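Local coordinates for protein ribonuclease VapC5 (PDB 3DBO) that probably acts as the magnesium-dependent ribonuclease toxin of a type II toxin-antitoxin pair, with limited RNase activity seen in complex with its antitoxin VapB5, at residues I113-L116 with W117-A120; R95-A98 with R99-H103. One frame throughout, in Å; residues are numbered along the deposited sequence. Where two conformers were deposited one is given.

Contact 1. Residues I113-L116 with W117-A120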
loop_
_atom_site.group_PDB
_atom_site.type_symbol
_atom_site.label_atom_id
_atom_site.label_comp_id
_atom_site.label_asym_id
_atom_site.label_seq_id
_atom_site.Cartn_x
_atom_site.Cartn_y
_atom_site.Cartn_z
ATOM N N ILE B 113 10.033 6.805 0.097
ATOM C CA ILE B 113 9.350 7.779 -0.767
ATOM C C ILE B 113 8.061 7.214 -1.396
ATOM O O ILE B 113 7.063 7.928 -1.506
ATOM C CB ILE B 113 10.290 8.441 -1.819
ATOM C CG1 ILE B 113 9.630 9.692 -2.410
ATOM C CG2 ILE B 113 10.652 7.469 -2.924
ATOM C CD1 ILE B 113 10.589 10.622 -3.153
ATOM N N ASN B 114 8.071 5.936 -1.772
ATOM C CA ASN B 114 6.895 5.334 -2.373
ATOM C C ASN B 114 5.775 5.185 -1.341
ATOM O O ASN B 114 4.619 5.362 -1.677
ATOM C CB ASN B 114 7.215 4.005 -3.036
ATOM C CG ASN B 114 7.603 4.159 -4.502
ATOM O OD1 ASN B 114 7.723 5.278 -5.020
ATOM N ND2 ASN B 114 7.788 3.022 -5.182
ATOM N N ASP B 115 6.133 4.913 -0.084
ATOM C CA ASP B 115 5.127 4.949 0.996
ATOM C C ASP B 115 4.558 6.343 1.218
ATOM O O ASP B 115 3.363 6.487 1.481
ATOM C CB ASP B 115 5.666 4.367 2.317
ATOM C CG ASP B 115 5.624 2.832 2.331
ATOM O OD1 ASP B 115 4.979 2.229 1.431
ATOM O OD2 ASP B 115 6.230 2.228 3.235
ATOM N N LEU B 116 5.383 7.373 1.047
ATOM C CA LEU B 116 4.865 8.753 1.176
ATOM C C LEU B 116 3.847 9.086 0.087
ATOM O O LEU B 116 2.827 9.733 0.363
ATOM C CB LEU B 116 6.002 9.785 1.198
ATOM C CG LEU B 116 5.588 11.210 1.614
ATOM C CD1 LEU B 116 4.942 11.260 3.041
ATOM C CD2 LEU B 116 6.846 12.106 1.526
ATOM N N TRP B 117 4.107 8.636 -1.146
ATOM C CA TRP B 117 3.116 8.738 -2.231
ATOM C C TRP B 117 1.798 8.028 -1.886
ATOM O O TRP B 117 0.726 8.562 -2.103
ATOM C CB TRP B 117 3.696 8.224 -3.572
ATOM C CG TRP B 117 4.694 9.188 -4.208
ATOM C CD1 TRP B 117 6.029 8.994 -4.423
ATOM C CD2 TRP B 117 4.383 10.479 -4.733
ATOM N NE1 TRP B 117 6.582 10.114 -5.063
ATOM C CE2 TRP B 117 5.584 11.036 -5.246
ATOM C CE3 TRP B 117 3.200 11.233 -4.799
ATOM C CZ2 TRP B 117 5.634 12.323 -5.827
ATOM C CZ3 TRP B 117 3.253 12.527 -5.380
ATOM C CH2 TRP B 117 4.462 13.035 -5.897
ATOM N N ILE B 118 1.884 6.826 -1.333
ATOM C CA ILE B 118 0.684 6.123 -0.881
ATOM C C ILE B 118 -0.092 6.936 0.161
ATOM O O ILE B 118 -1.301 7.151 0.001
ATOM C CB ILE B 118 1.019 4.717 -0.361
ATOM C CG1 ILE B 118 1.495 3.842 -1.536
ATOM C CG2 ILE B 118 -0.236 4.061 0.266
ATOM C CD1 ILE B 118 2.173 2.524 -1.060
ATOM N N ALA B 119 0.613 7.401 1.195
ATOM C CA ALA B 119 0.015 8.203 2.259
ATOM C C ALA B 119 -0.572 9.498 1.695
ATOM O O ALA B 119 -1.660 9.912 2.104
ATOM C CB ALA B 119 1.046 8.514 3.323
ATOM N N ALA B 120 0.126 10.114 0.728
ATOM C CA ALA B 120 -0.383 11.338 0.090
ATOM C C ALA B 120 -1.699 11.095 -0.643
ATOM O O ALA B 120 -2.644 11.880 -0.536
ATOM C CB ALA B 120 0.691 11.960 -0.855
#
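Trp-117 turns its indole back along the first turn of helix 113-124, where the pyrrole side of the ring meets Ile-113. The two side chains lie side by side and point the same way, with CG1 of Ile-113 4.2 Å from CD1 of Trp-117; this holds for one of two modelled conformers of the isoleucine, whose aliphatic chain offers the ring an apolar neighbour. The indole is brought there by a first torsion that sets CG beside the backbone N and anti to the carbonyl carbon (chi1 -74°). This also carries CD1 of Trp-117 to 3.3 Å from the carbonyl O of Ile-113, an approach oblique to the ring. OD1 of Asn-114 comes to 4.1 Å from the same CD1 of Trp-117, its amide plane turned 65° from the ring.

On another face of the helix, Asp-115 and Ile-118 run alongside each other, and the methyl CD1 of Ile-118 lies 3.8 Å from OD1 of Asp-115. In the PIN-domain fold a cluster of acidic residues holds the catalytic metal, and Asp-115 is predicted to bind magnesium together with Asp-26, whose side chain Ile-118 also approaches. Isoleucine suits this place because it also packs on Val-53 and Thr-54 of helix 52-64.

The backbone beneath these side chains is regular alpha-helix: N of Ala-119 donates to O of Asp-115 at 2.9 Å with an N-H...O angle of 169°, and N of Ala-120 to O of Leu-116 at 2.8 Å. The small Ala-119 packs on Leu-139, and CB of Ala-120 sits 3.3 Å from O of Leu-116. Farther out, a salt bridge from Arg-112 steadies OD1 of Asp-115, while OD2 of Asp-115 lies close to the carboxylate of Asp-135. ND2 of Asn-114 is hydrogen-bonded to Glu-57 of helix 52-64.

Contact 2. Residues R95-A98 with R99-H103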
loop_
_atom_site.group_PDB
_atom_site.type_symbol
_atom_site.label_atom_id
_atom_site.label_comp_id
_atom_site.label_asym_id
_atom_site.label_seq_id
_atom_site.Cartn_x
_atom_site.Cartn_y
_atom_site.Cartn_z
ATOM N N ARG B 95 -0.153 17.729 -4.075
ATOM C CA ARG B 95 -0.108 18.811 -3.086
ATOM C C ARG B 95 0.059 18.275 -1.671
ATOM O O ARG B 95 0.822 18.829 -0.870
ATOM C CB ARG B 95 -1.354 19.676 -3.219
ATOM C CG ARG B 95 -1.384 20.410 -4.581
ATOM C CD ARG B 95 -2.630 21.318 -4.684
ATOM N NE ARG B 95 -2.733 21.878 -6.030
ATOM C CZ ARG B 95 -3.634 21.508 -6.940
ATOM N NH1 ARG B 95 -4.560 20.586 -6.658
ATOM N NH2 ARG B 95 -3.622 22.087 -8.137
ATOM N N MET B 96 -0.644 17.185 -1.381
ATOM C CA MET B 96 -0.530 16.521 -0.086
ATOM C C MET B 96 0.887 15.996 0.150
ATOM O O MET B 96 1.417 16.141 1.260
ATOM C CB MET B 96 -1.562 15.376 0.026
ATOM C CG MET B 96 -1.589 14.699 1.437
ATOM S SD MET B 96 -1.972 15.843 2.796
ATOM C CE MET B 96 -3.738 16.019 2.549
ATOM N N TRP B 97 1.491 15.371 -0.876
ATOM C CA TRP B 97 2.840 14.826 -0.753
ATOM C C TRP B 97 3.802 15.924 -0.294
ATOM O O TRP B 97 4.609 15.686 0.593
ATOM C CB TRP B 97 3.322 14.252 -2.086
ATOM C CG TRP B 97 4.629 13.486 -2.060
ATOM C CD1 TRP B 97 4.783 12.139 -1.921
ATOM C CD2 TRP B 97 5.940 14.032 -2.210
ATOM N NE1 TRP B 97 6.120 11.807 -1.986
ATOM C CE2 TRP B 97 6.850 12.958 -2.153
ATOM C CE3 TRP B 97 6.434 15.338 -2.390
ATOM C CZ2 TRP B 97 8.237 13.139 -2.282
ATOM C CZ3 TRP B 97 7.823 15.513 -2.506
ATOM C CH2 TRP B 97 8.696 14.425 -2.458
ATOM N N ALA B 98 3.691 17.112 -0.880
ATOM C CA ALA B 98 4.571 18.222 -0.505
ATOM C C ALA B 98 4.410 18.607 0.980
ATOM O O ALA B 98 5.407 18.814 1.668
ATOM C CB ALA B 98 4.312 19.455 -1.425
ATOM N N ARG B 99 3.171 18.742 1.445
ATOM C CA ARG B 99 2.884 19.079 2.846
ATOM C C ARG B 99 3.474 18.021 3.783
ATOM O O ARG B 99 4.172 18.354 4.748
ATOM C CB ARG B 99 1.365 19.189 3.084
ATOM C CG ARG B 99 0.997 19.653 4.494
ATOM C CD ARG B 99 -0.470 20.091 4.634
ATOM N NE ARG B 99 -0.665 20.735 5.937
ATOM C CZ ARG B 99 -1.609 21.631 6.226
ATOM N NH1 ARG B 99 -2.474 22.027 5.298
ATOM N NH2 ARG B 99 -1.674 22.150 7.455
ATOM N N LEU B 100 3.187 16.757 3.487
ATOM C CA LEU B 100 3.687 15.647 4.321
ATOM C C LEU B 100 5.213 15.553 4.290
ATOM O O LEU B 100 5.856 15.323 5.321
ATOM C CB LEU B 100 3.019 14.315 3.933
ATOM C CG LEU B 100 1.489 14.250 4.059
ATOM C CD1 LEU B 100 0.975 12.897 3.569
ATOM C CD2 LEU B 100 1.024 14.546 5.494
ATOM N N ARG B 101 5.801 15.755 3.112
ATOM C CA ARG B 101 7.253 15.758 2.963
ATOM C C ARG B 101 7.944 16.839 3.799
ATOM O O ARG B 101 8.971 16.571 4.438
ATOM C CB ARG B 101 7.675 15.888 1.480
ATOM C CG ARG B 101 9.181 15.750 1.238
ATOM C CD ARG B 101 9.680 14.372 1.605
ATOM N NE ARG B 101 11.134 14.305 1.798
ATOM C CZ ARG B 101 11.758 14.496 2.963
ATOM N NH1 ARG B 101 11.084 14.802 4.048
ATOM N NH2 ARG B 101 13.082 14.369 3.034
ATOM N N ILE B 102 7.399 18.048 3.801
ATOM C CA ILE B 102 8.028 19.105 4.618
ATOM C C ILE B 102 7.825 18.822 6.129
ATOM O O ILE B 102 8.755 19.002 6.918
ATOM C CB ILE B 102 7.497 20.517 4.228
ATOM C CG1 ILE B 102 8.210 20.991 2.978
ATOM C CG2 ILE B 102 7.859 21.580 5.276
ATOM C CD1 ILE B 102 9.613 21.419 3.262
ATOM N N HIS B 103 6.649 18.317 6.491
ATOM C CA HIS B 103 6.379 17.883 7.864
ATOM C C HIS B 103 7.495 16.941 8.349
ATOM O O HIS B 103 8.109 17.178 9.406
ATOM C CB HIS B 103 4.993 17.229 7.944
ATOM C CG HIS B 103 4.597 16.805 9.326
ATOM N ND1 HIS B 103 4.285 17.709 10.319
ATOM C CD2 HIS B 103 4.451 15.574 9.873
ATOM C CE1 HIS B 103 3.968 17.050 11.422
ATOM N NE2 HIS B 103 4.069 15.755 11.181
#
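Four successive i to i+4 hydrogen bonds join Arg-95 to Arg-99, Met-96 to Leu-100, Trp-97 to Arg-101 and Ala-98 to Ile-102, the straightest running from N of Leu-100 to O of Met-96 at 2.9 Å with an angle of 175° at the hydrogen.

Over this backbone the aliphatic stem of Arg-101 lies across one face of the Trp-97 indole. Its CB stands over that face, 4.2 Å from the centroid of the six-membered ring, a CH-pi contact, while CG comes to 4.0 Å from CH2 of Trp-97. In Trp-97 the first torsion (chi1 -172°) sends the indole along the helix and the second turns its face to Arg-101. The guanidinium plane of Arg-101 stands 84° from the ring, so the methylene groups do the covering rather than a stacked cation. Arginine suits the place, having an apolar stem for the indole and a charged end that leads away, its NH2 making a weak hydrogen bond to the backbone of another protein chain.

On another flank the twice-folded thioether chain of Met-96 brings CG to 3.8 Å from CD1 of Leu-100, and its SD also meets CG of that leucine. Leu-100 is buried and Met-96 partly so, whereas Arg-95, Ala-98 and Arg-99 suit the exposed side.

Inward, Met-96 reaches Ala-123 and Trp-97 reaches Leu-116, both on helix 113-124, while Leu-100 packs on Ala-142 and Val-145 in the loop before strand 147-149.

From the N terminus, the chain passes contact 2 on helix 91-107 and then, after a short connection, contact 1 on helix 113-124. Each contact closes only a single helical turn, and the two stand in series, neither nested nor crossed, with centres about 10 Å apart. They meet directly through the stacked rings of Trp-97 and Trp-117, where CD1 of the former lies 3.3 Å from CD2 of the latter. CB of Ala-120 also packs 3.5 Å from N of Trp-97, and these contacts join the consecutive helices. Contact 2 lies towards the surface, whereas contact 1 is buried and carries Asp-115, one of two predicted magnesium ligands of the PIN domain.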